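Local structure of pumilio homology domain family member 4 (Saccharomyces cerevisiae, 3BWT) at residues A[54-59]-A[91-96]; A[163-168]-A[200-205]; A[188-193]-A[222-227]; A[274-279]-A[311-316]. The protein binds mRNA through its Pumilio homology domain, the part present here, and takes part in gene regulation. All blocks are in the same frame, centred on the assembly; numbering follows the deposited sequence.

Contact 1. Residues A[54-59]-A[91-96]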
loop_
_atom_site.group_PDB
_atom_site.type_symbol
_atom_site.label_atom_id
_atom_site.label_comp_id
_atom_site.label_asym_id
_atom_site.label_seq_id
_atom_site.Cartn_x
_atom_site.Cartn_y
_atom_site.Cartn_z
ATOM N N LEU A 54 -19.979 -9.069 -17.342
ATOM C CA LEU A 54 -19.708 -7.711 -17.784
ATOM C C LEU A 54 -18.693 -7.024 -16.887
ATOM O O LEU A 54 -18.014 -6.099 -17.317
ATOM C CB LEU A 54 -20.987 -6.881 -17.847
ATOM C CG LEU A 54 -22.058 -7.428 -18.776
ATOM C CD1 LEU A 54 -23.257 -6.509 -18.813
ATOM C CD2 LEU A 54 -21.478 -7.625 -20.166
ATOM N N MET A 55 -18.587 -7.483 -15.645
ATOM C CA MET A 55 -17.649 -6.907 -14.687
ATOM C C MET A 55 -16.226 -7.282 -15.034
ATOM O O MET A 55 -15.297 -6.503 -14.832
ATOM C CB MET A 55 -17.948 -7.407 -13.279
ATOM C CG MET A 55 -18.932 -6.564 -12.504
ATOM S SD MET A 55 -19.064 -7.093 -10.782
ATOM C CE MET A 55 -19.912 -5.693 -10.063
ATOM N N THR A 56 -16.062 -8.498 -15.539
ATOM C CA THR A 56 -14.748 -9.030 -15.848
ATOM C C THR A 56 -14.451 -8.848 -17.336
ATOM O O THR A 56 -13.549 -9.477 -17.895
ATOM C CB THR A 56 -14.653 -10.512 -15.453
ATOM O OG1 THR A 56 -15.707 -11.246 -16.079
ATOM C CG2 THR A 56 -14.784 -10.665 -13.969
ATOM N N ASP A 57 -15.220 -7.977 -17.977
ATOM C CA ASP A 57 -15.051 -7.725 -19.400
ATOM C C ASP A 57 -14.277 -6.442 -19.614
ATOM O O ASP A 57 -14.391 -5.497 -18.821
ATOM C CB ASP A 57 -16.402 -7.636 -20.099
ATOM C CG ASP A 57 -16.258 -7.430 -21.582
ATOM O OD1 ASP A 57 -15.939 -8.413 -22.295
ATOM O OD2 ASP A 57 -16.442 -6.286 -22.037
ATOM N N SER A 58 -13.502 -6.389 -20.690
ATOM C CA SER A 58 -12.576 -5.278 -20.880
ATOM C C SER A 58 -13.263 -3.924 -21.080
ATOM O O SER A 58 -12.725 -2.899 -20.683
ATOM C CB SER A 58 -11.599 -5.573 -22.022
ATOM O OG SER A 58 -12.172 -5.248 -23.270
ATOM N N PHE A 59 -14.446 -3.923 -21.696
ATOM C CA PHE A 59 -15.233 -2.701 -21.884
ATOM C C PHE A 59 -16.448 -2.674 -20.977
ATOM O O PHE A 59 -16.849 -1.607 -20.497
ATOM C CB PHE A 59 -15.696 -2.576 -23.333
ATOM C CG PHE A 59 -14.583 -2.654 -24.318
ATOM C CD1 PHE A 59 -13.603 -1.672 -24.350
ATOM C CD2 PHE A 59 -14.497 -3.720 -25.196
ATOM C CE1 PHE A 59 -12.552 -1.750 -25.250
ATOM C CE2 PHE A 59 -13.455 -3.796 -26.106
ATOM C CZ PHE A 59 -12.481 -2.808 -26.128
ATOM N N SER A 91 -12.393 -10.377 -8.507
ATOM C CA SER A 91 -11.234 -9.711 -7.927
ATOM C C SER A 91 -9.906 -10.103 -8.576
ATOM O O SER A 91 -8.952 -9.327 -8.548
ATOM C CB SER A 91 -11.153 -9.999 -6.432
ATOM O OG SER A 91 -12.240 -9.421 -5.741
ATOM N N LEU A 92 -9.838 -11.306 -9.143
ATOM C CA LEU A 92 -8.617 -11.774 -9.773
ATOM C C LEU A 92 -8.443 -11.158 -11.159
ATOM O O LEU A 92 -7.325 -11.077 -11.674
ATOM C CB LEU A 92 -8.603 -13.298 -9.861
ATOM C CG LEU A 92 -8.575 -14.085 -8.551
ATOM C CD1 LEU A 92 -8.245 -15.543 -8.838
ATOM C CD2 LEU A 92 -7.578 -13.506 -7.553
ATOM N N ASN A 93 -9.552 -10.706 -11.733
ATOM C CA ASN A 93 -9.594 -10.125 -13.071
ATOM C C ASN A 93 -9.181 -8.653 -13.070
ATOM O O ASN A 93 -9.588 -7.884 -12.194
ATOM C CB ASN A 93 -11.014 -10.292 -13.641
ATOM C CG ASN A 93 -11.191 -9.665 -15.017
ATOM O OD1 ASN A 93 -11.345 -8.452 -15.152
ATOM N ND2 ASN A 93 -11.221 -10.501 -16.038
ATOM N N PRO A 94 -8.373 -8.250 -14.059
ATOM C CA PRO A 94 -7.870 -6.875 -14.097
ATOM C C PRO A 94 -9.017 -5.861 -14.134
ATOM O O PRO A 94 -8.877 -4.762 -13.605
ATOM C CB PRO A 94 -7.090 -6.818 -15.415
ATOM C CG PRO A 94 -6.995 -8.202 -15.905
ATOM C CD PRO A 94 -8.107 -8.971 -15.308
ATOM N N HIS A 95 -10.131 -6.240 -14.754
ATOM C CA HIS A 95 -11.296 -5.374 -14.892
ATOM C C HIS A 95 -12.280 -5.578 -13.743
ATOM O O HIS A 95 -12.701 -4.619 -13.098
ATOM C CB HIS A 95 -11.994 -5.656 -16.218
ATOM C CG HIS A 95 -11.051 -5.875 -17.360
ATOM N ND1 HIS A 95 -10.203 -4.890 -17.825
ATOM C CD2 HIS A 95 -10.818 -6.966 -18.127
ATOM C CE1 HIS A 95 -9.493 -5.366 -18.830
ATOM N NE2 HIS A 95 -9.845 -6.623 -19.032
ATOM N N GLY A 96 -12.643 -6.834 -13.502
ATOM C CA GLY A 96 -13.396 -7.202 -12.325
ATOM C C GLY A 96 -12.976 -6.453 -11.068
ATOM O O GLY A 96 -13.824 -5.944 -10.333
#
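Thr56 and Asn93 meet in the one hydrogen bond that joins the two loops: Asn93 ND2 donates to Thr56 O over 3.1 Å, a weak bond with an N-H...O angle of only 125°. The other end of the amide turns back on its own loop. Asn93 OD1 takes both His95 N (2.6 Å) and Gly96 N (2.7 Å), which approach from opposite faces of the amide plane, a double capping grip that fixes the amide's rotation. Asn93 CG lies anti to the backbone N (chi1 177°), which sets the amide against Thr56 CB. Thr56 OG1 bonds instead to Val52 O, one turn back in helix 51-55. The two loops belong to Pumilio repeats 2 and 3. Asp57 and Asn93 each accept capping bonds in the turn that leads into the next helix, 60-70 and 96-106; Asp57 OD2 takes Phe59 N and Gly60 N.

Packing centres on the His95 ring. Ser58 CA sits over one face as a CH-pi contact, 3.6 Å from the ring centroid and 9° off the normal, while Thr56 O lies at the ring edge. The Met55 side chain leads away onto Ala99 and Leu103, but Met55 O stays 3.2 Å from Gly96 CA, a CA-H...O contact.

Contact 2. Residues A[163-168]-A[200-205]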
loop_
_atom_site.group_PDB
_atom_site.type_symbol
_atom_site.label_atom_id
_atom_site.label_comp_id
_atom_site.label_asym_id
_atom_site.label_seq_id
_atom_site.Cartn_x
_atom_site.Cartn_y
_atom_site.Cartn_z
ATOM N N ILE A 163 1.978 -12.274 4.799
ATOM C CA ILE A 163 1.270 -11.137 4.227
ATOM C C ILE A 163 2.119 -9.870 4.289
ATOM O O ILE A 163 2.144 -9.076 3.350
ATOM C CB ILE A 163 -0.112 -10.929 4.873
ATOM C CG1 ILE A 163 -1.198 -11.504 3.966
ATOM C CG2 ILE A 163 -0.388 -9.448 5.109
ATOM C CD1 ILE A 163 -2.550 -11.609 4.619
ATOM N N ALA A 164 2.823 -9.702 5.399
ATOM C CA ALA A 164 3.757 -8.599 5.559
ATOM C C ALA A 164 4.932 -8.680 4.576
ATOM O O ALA A 164 5.420 -7.656 4.096
ATOM C CB ALA A 164 4.264 -8.561 6.985
ATOM N N THR A 165 5.387 -9.892 4.278
ATOM C CA THR A 165 6.545 -10.070 3.402
ATOM C C THR A 165 6.144 -10.323 1.943
ATOM O O THR A 165 6.951 -10.806 1.145
ATOM C CB THR A 165 7.464 -11.217 3.881
ATOM O OG1 THR A 165 6.694 -12.417 4.031
ATOM C CG2 THR A 165 8.126 -10.874 5.206
ATOM N N HIS A 166 4.906 -9.990 1.598
ATOM C CA HIS A 166 4.435 -10.223 0.251
ATOM C C HIS A 166 4.421 -8.927 -0.552
ATOM O O HIS A 166 4.142 -7.879 -0.008
ATOM C CB HIS A 166 3.047 -10.853 0.284
ATOM C CG HIS A 166 2.604 -11.397 -1.037
ATOM N ND1 HIS A 166 2.124 -10.594 -2.051
ATOM C CD2 HIS A 166 2.586 -12.662 -1.518
ATOM C CE1 HIS A 166 1.822 -11.345 -3.096
ATOM N NE2 HIS A 166 2.088 -12.601 -2.796
ATOM N N ARG A 167 4.722 -9.006 -1.847
ATOM C CA ARG A 167 4.762 -7.823 -2.708
ATOM C C ARG A 167 3.495 -6.982 -2.583
ATOM O O ARG A 167 3.561 -5.760 -2.539
ATOM C CB ARG A 167 5.020 -8.195 -4.183
ATOM C CG ARG A 167 4.994 -6.992 -5.135
ATOM C CD ARG A 167 5.340 -7.335 -6.581
ATOM N NE ARG A 167 6.641 -7.997 -6.699
ATOM C CZ ARG A 167 7.787 -7.364 -6.921
ATOM N NH1 ARG A 167 7.796 -6.050 -7.064
ATOM N NH2 ARG A 167 8.923 -8.043 -6.993
ATOM N N HIS A 168 2.346 -7.647 -2.534
ATOM C CA HIS A 168 1.068 -6.957 -2.481
ATOM C C HIS A 168 0.514 -6.908 -1.070
ATOM O O HIS A 168 -0.079 -5.925 -0.675
ATOM C CB HIS A 168 0.052 -7.629 -3.410
ATOM C CG HIS A 168 0.541 -7.782 -4.813
ATOM N ND1 HIS A 168 0.957 -6.710 -5.573
ATOM C CD2 HIS A 168 0.706 -8.881 -5.584
ATOM C CE1 HIS A 168 1.353 -7.146 -6.756
ATOM N NE2 HIS A 168 1.213 -8.459 -6.787
ATOM N N THR A 200 12.692 -6.677 8.623
ATOM C CA THR A 200 13.686 -5.653 8.336
ATOM C C THR A 200 14.586 -6.078 7.172
ATOM O O THR A 200 14.960 -5.263 6.332
ATOM C CB THR A 200 14.508 -5.332 9.618
ATOM O OG1 THR A 200 13.620 -4.847 10.635
ATOM C CG2 THR A 200 15.606 -4.293 9.351
ATOM N N LEU A 201 14.903 -7.367 7.123
ATOM C CA LEU A 201 15.786 -7.922 6.105
ATOM C C LEU A 201 15.024 -8.303 4.845
ATOM O O LEU A 201 15.612 -8.711 3.845
ATOM C CB LEU A 201 16.496 -9.151 6.659
ATOM C CG LEU A 201 17.417 -8.908 7.858
ATOM C CD1 LEU A 201 18.292 -10.134 8.119
ATOM C CD2 LEU A 201 18.264 -7.650 7.629
ATOM N N ASP A 202 13.710 -8.161 4.892
ATOM C CA ASP A 202 12.865 -8.614 3.800
ATOM C C ASP A 202 12.663 -7.544 2.727
ATOM O O ASP A 202 12.515 -6.368 3.046
ATOM C CB ASP A 202 11.513 -9.048 4.350
ATOM C CG ASP A 202 10.649 -9.670 3.302
ATOM O OD1 ASP A 202 9.855 -8.929 2.685
ATOM O OD2 ASP A 202 10.795 -10.889 3.070
ATOM N N PRO A 203 12.639 -7.960 1.447
ATOM C CA PRO A 203 12.403 -7.072 0.302
ATOM C C PRO A 203 11.164 -6.214 0.511
ATOM O O PRO A 203 11.184 -5.011 0.238
ATOM C CB PRO A 203 12.115 -8.037 -0.842
ATOM C CG PRO A 203 12.657 -9.328 -0.426
ATOM C CD PRO A 203 12.692 -9.376 1.057
ATOM N N PHE A 204 10.089 -6.832 0.990
ATOM C CA PHE A 204 8.831 -6.116 1.158
ATOM C C PHE A 204 8.507 -5.758 2.612
ATOM O O PHE A 204 7.885 -4.734 2.879
ATOM C CB PHE A 204 7.696 -6.888 0.472
ATOM C CG PHE A 204 7.977 -7.170 -0.972
ATOM C CD1 PHE A 204 7.953 -6.146 -1.905
ATOM C CD2 PHE A 204 8.322 -8.454 -1.397
ATOM C CE1 PHE A 204 8.240 -6.404 -3.240
ATOM C CE2 PHE A 204 8.607 -8.714 -2.723
ATOM C CZ PHE A 204 8.571 -7.694 -3.646
ATOM N N GLY A 205 8.955 -6.590 3.545
ATOM C CA GLY A 205 8.720 -6.361 4.957
ATOM C C GLY A 205 9.363 -5.082 5.451
ATOM O O GLY A 205 8.823 -4.400 6.317
HETATM O O HOH W 1 9.356 -11.780 0.439
#
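The backbones come closest where Thr165, just past the end of helix 160-164, faces Gly205, with Thr165 CA 4.6 Å from Gly205 CA and no direct hydrogen bond between the segments. A water makes the polar link, donating to Thr165 O at 2.7 Å and to Asp202 OD2 at 3.1 Å. The other carboxylate oxygen, Asp202 OD1, accepts from Phe204 N (2.7 Å) and, on its anti side, from Gly205 N (2.6 Å). Thr165 CG2 rests 3.4 Å from Asp202 CG. Without the carboxylate, as with an alanine at Asp202, Phe204 N and Gly205 N would probably lose their acceptor, and the water its link to this loop. These loops lie in Pumilio repeats 5 and 6, and the capping carboxylate sits just ahead of helix 205-219.

The Phe204 ring packs on Arg167 of segment 163-168. Arg167 CA lies over the centre of one ring face, a CH-pi contact 3.6 Å from the Phe204 centroid, and Pro203 CB covers the opposite face toward the rim. The bend of Arg167 at chi3 (-56°) brings its guanidinium to the CZ end of the ring: Phe204 CZ stands over the guanidinium centre, 3.4 Å from Arg167 CZ, the two planes being 71° apart, and Arg167 NH2 lies at the ring's edge.

Contact 3. Residues A[188-193]-A[222-227]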
loop_
_atom_site.group_PDB
_atom_site.type_symbol
_atom_site.label_atom_id
_atom_site.label_comp_id
_atom_site.label_asym_id
_atom_site.label_seq_id
_atom_site.Cartn_x
_atom_site.Cartn_y
_atom_site.Cartn_z
ATOM N N LEU A 188 -2.150 -4.899 15.552
ATOM C CA LEU A 188 -1.410 -5.262 14.351
ATOM C C LEU A 188 0.088 -4.993 14.513
ATOM O O LEU A 188 0.919 -5.838 14.176
ATOM C CB LEU A 188 -1.962 -4.499 13.141
ATOM C CG LEU A 188 -1.259 -4.666 11.791
ATOM C CD1 LEU A 188 -1.055 -6.124 11.468
ATOM C CD2 LEU A 188 -2.064 -3.983 10.704
ATOM N N CYS A 189 0.431 -3.823 15.034
ATOM C CA CYS A 189 1.830 -3.476 15.219
ATOM C C CYS A 189 2.508 -4.368 16.248
ATOM O O CYS A 189 3.694 -4.683 16.117
ATOM C CB CYS A 189 1.978 -2.008 15.588
ATOM S SG CYS A 189 1.576 -0.894 14.234
ATOM N N ASP A 190 1.756 -4.780 17.264
ATOM C CA ASP A 190 2.260 -5.754 18.224
ATOM C C ASP A 190 2.757 -7.005 17.492
ATOM O O ASP A 190 3.896 -7.444 17.691
ATOM C CB ASP A 190 1.173 -6.136 19.223
ATOM C CG ASP A 190 0.891 -5.041 20.239
ATOM O OD1 ASP A 190 1.647 -4.045 20.294
ATOM O OD2 ASP A 190 -0.099 -5.185 20.989
ATOM N N LYS A 191 1.909 -7.569 16.636
ATOM C CA LYS A 191 2.283 -8.749 15.859
ATOM C C LYS A 191 3.503 -8.491 14.972
ATOM O O LYS A 191 4.460 -9.285 14.944
ATOM C CB LYS A 191 1.102 -9.236 15.024
ATOM C CG LYS A 191 -0.156 -9.474 15.851
ATOM C CD LYS A 191 -0.985 -10.613 15.299
ATOM C CE LYS A 191 -2.025 -11.070 16.308
ATOM N NZ LYS A 191 -2.374 -12.512 16.113
ATOM N N LEU A 192 3.465 -7.370 14.257
ATOM C CA LEU A 192 4.573 -6.959 13.404
ATOM C C LEU A 192 5.868 -6.793 14.197
ATOM O O LEU A 192 6.949 -7.169 13.729
ATOM C CB LEU A 192 4.226 -5.654 12.692
ATOM C CG LEU A 192 3.021 -5.727 11.759
ATOM C CD1 LEU A 192 2.620 -4.344 11.301
ATOM C CD2 LEU A 192 3.328 -6.615 10.574
ATOM N N LEU A 193 5.754 -6.225 15.398
ATOM C CA LEU A 193 6.916 -5.945 16.245
ATOM C C LEU A 193 7.567 -7.232 16.731
ATOM O O LEU A 193 8.778 -7.312 16.908
ATOM C CB LEU A 193 6.506 -5.078 17.433
ATOM C CG LEU A 193 7.634 -4.516 18.291
ATOM C CD1 LEU A 193 8.369 -3.393 17.558
ATOM C CD2 LEU A 193 7.075 -4.040 19.630
ATOM N N TYR A 222 4.790 9.070 19.385
ATOM C CA TYR A 222 5.702 7.952 19.161
ATOM C C TYR A 222 5.544 6.801 20.147
ATOM O O TYR A 222 5.665 6.978 21.358
ATOM C CB TYR A 222 7.143 8.450 19.131
ATOM C CG TYR A 222 7.360 9.493 18.067
ATOM C CD1 TYR A 222 7.058 10.829 18.300
ATOM C CD2 TYR A 222 7.842 9.142 16.818
ATOM C CE1 TYR A 222 7.247 11.788 17.315
ATOM C CE2 TYR A 222 8.030 10.087 15.832
ATOM C CZ TYR A 222 7.735 11.407 16.083
ATOM O OH TYR A 222 7.926 12.342 15.093
ATOM N N ASP A 223 5.279 5.616 19.609
ATOM C CA ASP A 223 5.116 4.416 20.415
ATOM C C ASP A 223 5.952 3.283 19.820
ATOM O O ASP A 223 6.972 2.894 20.393
ATOM C CB ASP A 223 3.633 4.024 20.513
ATOM C CG ASP A 223 3.415 2.693 21.225
ATOM O OD1 ASP A 223 4.413 2.024 21.570
ATOM O OD2 ASP A 223 2.242 2.307 21.437
ATOM N N TYR A 224 5.524 2.756 18.671
ATOM C CA TYR A 224 6.205 1.614 18.065
ATOM C C TYR A 224 7.544 2.022 17.461
ATOM O O TYR A 224 8.464 1.209 17.360
ATOM C CB TYR A 224 5.309 0.909 17.042
ATOM C CG TYR A 224 4.111 0.238 17.680
ATOM C CD1 TYR A 224 4.232 -1.002 18.302
ATOM C CD2 TYR A 224 2.861 0.861 17.690
ATOM C CE1 TYR A 224 3.140 -1.607 18.905
ATOM C CE2 TYR A 224 1.767 0.265 18.282
ATOM C CZ TYR A 224 1.909 -0.968 18.890
ATOM O OH TYR A 224 0.818 -1.559 19.488
ATOM N N THR A 225 7.661 3.289 17.081
ATOM C CA THR A 225 8.928 3.799 16.608
ATOM C C THR A 225 9.999 3.492 17.648
ATOM O O THR A 225 11.044 2.932 17.339
ATOM C CB THR A 225 8.850 5.315 16.361
ATOM O OG1 THR A 225 7.959 5.575 15.268
ATOM C CG2 THR A 225 10.218 5.876 16.031
ATOM N N HIS A 226 9.729 3.850 18.897
ATOM C CA HIS A 226 10.704 3.641 19.959
ATOM C C HIS A 226 10.979 2.161 20.178
ATOM O O HIS A 226 12.121 1.762 20.406
ATOM C CB HIS A 226 10.254 4.309 21.264
ATOM C CG HIS A 226 10.306 5.805 21.225
ATOM N ND1 HIS A 226 9.190 6.595 21.409
ATOM C CD2 HIS A 226 11.340 6.657 21.019
ATOM C CE1 HIS A 226 9.535 7.868 21.322
ATOM N NE2 HIS A 226 10.834 7.934 21.083
ATOM N N LYS A 227 9.940 1.341 20.102
ATOM C CA LYS A 227 10.120 -0.094 20.317
ATOM C C LYS A 227 10.939 -0.756 19.191
ATOM O O LYS A 227 11.743 -1.659 19.441
ATOM C CB LYS A 227 8.768 -0.777 20.514
ATOM C CG LYS A 227 8.065 -0.367 21.806
ATOM C CD LYS A 227 6.725 -1.089 21.963
ATOM C CE LYS A 227 5.990 -0.686 23.243
ATOM N NZ LYS A 227 4.686 -1.366 23.405
#
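Cys189 packs on one face of the Tyr224 ring: its CB stands over the centre, 3.3 Å from the Tyr224 centroid and 6° off the normal, a CH-pi contact. Cys189 SG follows on the same face at 4.3 Å from that centroid, adding a sulfur-aromatic contact. At the far end of the ring, Tyr224 OH donates to Asp190 OD1 over 2.7 Å. The hydroxyl reaches this oxygen from above the carboxylate plane, 53° out of it, while the oxygen itself lies in the plane of the ring, at its edge. Leu193 closes the contact beside the ring: its CG is anti to the backbone N (chi1 -171°), and its CD2 reaches Lys227 CD at 3.8 Å, the two side chains nearly perpendicular, with the same methyl at the Tyr224 edge.

The next shell holds the tyrosine in place. Asp223 CG covers the opposite ring face toward the rim, and Asp223 OD1 makes a long salt bridge to Lys227 NZ (3.9 Å). Glu216, from helix 205-219, clasps the start of helix 224-232 through bonds to Asp223 N, Tyr224 N and Thr225 OG1. Ile212 of the same helix touches Tyr224, and Leu177 backs Cys189. The contact thus ties helix 182-193 to helix 224-232, in the array of stacked Pumilio repeats.

The Tyr224 ring is buried against Cys189 while its hydroxyl reaches the exposed Asp190 carboxylate, so the bond sits at the outer rim of the interface; Lys227 NZ, 5.1 Å from Asp190 OD1, probably tempers the acidic charge there.

Contact 4. Residues A[274-279]-A[311-316]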
loop_
_atom_site.group_PDB
_atom_site.type_symbol
_atom_site.label_atom_id
_atom_site.label_comp_id
_atom_site.label_asym_id
_atom_site.label_seq_id
_atom_site.Cartn_x
_atom_site.Cartn_y
_atom_site.Cartn_z
ATOM N N GLY A 274 33.574 -0.173 11.967
ATOM C CA GLY A 274 32.219 -0.107 11.458
ATOM C C GLY A 274 32.053 0.988 10.419
ATOM O O GLY A 274 31.468 0.781 9.352
ATOM N N ILE A 275 32.563 2.169 10.729
ATOM C CA ILE A 275 32.436 3.284 9.806
ATOM C C ILE A 275 33.178 3.006 8.502
ATOM O O ILE A 275 32.696 3.352 7.428
ATOM C CB ILE A 275 32.887 4.607 10.453
ATOM C CG1 ILE A 275 31.742 5.183 11.282
ATOM C CG2 ILE A 275 33.316 5.609 9.393
ATOM C CD1 ILE A 275 32.200 6.026 12.446
ATOM N N GLN A 276 34.339 2.366 8.595
ATOM C CA GLN A 276 35.087 2.003 7.401
ATOM C C GLN A 276 34.303 0.971 6.595
ATOM O O GLN A 276 34.356 0.946 5.362
ATOM C CB GLN A 276 36.463 1.444 7.765
ATOM C CG GLN A 276 37.434 1.409 6.584
ATOM C CD GLN A 276 38.594 0.457 6.801
ATOM O OE1 GLN A 276 39.533 0.421 6.004
ATOM N NE2 GLN A 276 38.533 -0.325 7.874
ATOM N N SER A 277 33.585 0.111 7.305
ATOM C CA SER A 277 32.707 -0.847 6.661
ATOM C C SER A 277 31.614 -0.124 5.875
ATOM O O SER A 277 31.335 -0.473 4.726
ATOM C CB SER A 277 32.107 -1.806 7.689
ATOM O OG SER A 277 33.131 -2.584 8.285
ATOM N N LEU A 278 31.011 0.890 6.486
ATOM C CA LEU A 278 30.003 1.687 5.798
ATOM C C LEU A 278 30.588 2.408 4.591
ATOM O O LEU A 278 30.075 2.292 3.477
ATOM C CB LEU A 278 29.369 2.701 6.742
ATOM C CG LEU A 278 28.132 2.310 7.542
ATOM C CD1 LEU A 278 28.241 0.906 8.073
ATOM C CD2 LEU A 278 27.949 3.304 8.668
ATOM N N LEU A 279 31.653 3.168 4.815
ATOM C CA LEU A 279 32.301 3.893 3.732
ATOM C C LEU A 279 32.503 2.996 2.520
ATOM O O LEU A 279 32.449 3.463 1.382
ATOM C CB LEU A 279 33.655 4.436 4.187
ATOM C CG LEU A 279 34.524 5.046 3.082
ATOM C CD1 LEU A 279 33.806 6.215 2.438
ATOM C CD2 LEU A 279 35.866 5.492 3.632
ATOM N N ALA A 311 37.310 11.196 7.701
ATOM C CA ALA A 311 38.291 11.904 6.870
ATOM C C ALA A 311 39.656 11.206 6.712
ATOM O O ALA A 311 40.279 11.287 5.640
ATOM C CB ALA A 311 38.465 13.351 7.345
ATOM N N PRO A 312 40.133 10.536 7.780
ATOM C CA PRO A 312 41.369 9.750 7.685
ATOM C C PRO A 312 41.247 8.607 6.680
ATOM O O PRO A 312 42.256 8.130 6.143
ATOM C CB PRO A 312 41.533 9.179 9.096
ATOM C CG PRO A 312 40.786 10.105 9.968
ATOM C CD PRO A 312 39.624 10.594 9.160
ATOM N N LEU A 313 40.019 8.178 6.424
ATOM C CA LEU A 313 39.787 7.021 5.573
ATOM C C LEU A 313 39.714 7.416 4.111
ATOM O O LEU A 313 39.916 6.586 3.228
ATOM C CB LEU A 313 38.512 6.292 6.002
ATOM C CG LEU A 313 38.682 5.559 7.330
ATOM C CD1 LEU A 313 37.347 5.241 8.005
ATOM C CD2 LEU A 313 39.504 4.300 7.093
ATOM N N LEU A 314 39.438 8.689 3.859
ATOM C CA LEU A 314 39.273 9.160 2.491
ATOM C C LEU A 314 40.596 9.526 1.833
ATOM O O LEU A 314 40.882 10.698 1.592
ATOM C CB LEU A 314 38.292 10.334 2.435
ATOM C CG LEU A 314 36.847 9.936 2.740
ATOM C CD1 LEU A 314 35.954 11.153 2.824
ATOM C CD2 LEU A 314 36.338 8.975 1.694
ATOM N N VAL A 315 41.402 8.510 1.541
ATOM C CA VAL A 315 42.689 8.719 0.889
ATOM C C VAL A 315 42.994 7.637 -0.154
ATOM O O VAL A 315 42.586 6.479 -0.026
ATOM C CB VAL A 315 43.835 8.814 1.917
ATOM C CG1 VAL A 315 43.669 10.061 2.775
ATOM C CG2 VAL A 315 43.875 7.564 2.791
ATOM N N GLY A 316 43.711 8.031 -1.197
ATOM C CA GLY A 316 44.085 7.107 -2.249
ATOM C C GLY A 316 42.917 6.747 -3.142
ATOM O O GLY A 316 42.242 7.634 -3.679
#
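Gln276 and Leu313 bring in the one flat side-chain group that touches across this contact, the Gln276 carboxamide. Leu313 CD2 lies over one face of it, offset from the centre, 4.0 Å from Gln276 CD and equally far from Gln276 OE1. The aliphatic part of the glutamine is nearer, Gln276 CG coming to 3.6 Å from Leu313 CD2, and the two side chains are set roughly at right angles. With CG anti to the backbone N (chi1 -164°) and the chain extended beyond it, Gln276 brings its methylenes across the Leu313 methyls, Gln276 CB near Leu313 CD1 and Gln276 CG near Leu313 CD2.

All the remaining contact is apolar. Leu313 CD1 approaches Ile275 CG2 at 4.3 Å, and Leu313 CB meets Leu279 CD2 at 3.6 Å as the two leucines run antiparallel past one another. The second methyl, Leu279 CD1, packs on Leu314 CD2 at 3.8 Å. Leu314 is the centre of an inverse gamma turn, closed by a weak bond from Val315 N to Leu313 O. Replacing Leu313 by an alanine would probably open a gap beside Gln276 and Ile275, where both methyls now pack.

The contact fastens the end of helix 256-279, within Pumilio repeat 8, to the loop between helices 300-310 and 322-328. Ile275 continues onto Ile309 and Val310 of helix 300-310, Leu279 onto Leu288 of helix 284-298, and both Leu279 and Leu314 onto Ile327 of helix 322-328.

Overall arrangement
The four contacts are spread along an all-helical array of Pumilio repeats, within a single Pumilio homology domain. Contact 1 comes first in the chain and contact 4 last, their centres 55 Å apart on opposite sides of the chain's centre. Contacts 2 and 3 lie between them and interleave: their segments alternate along the sequence, their centres are 16 Å apart, and they touch where Ala164 CB packs on Leu192 CD2. Contacts 1 and 2, centres 28 Å apart, each join loops of successive repeats, while contact 3 joins helices 182-193 and 224-232. Packing such as that of contacts 1 to 3 builds the elongated RNA-binding domain; contact 4 packs repeat 8 on the C-terminal loop ahead of helix 322-328.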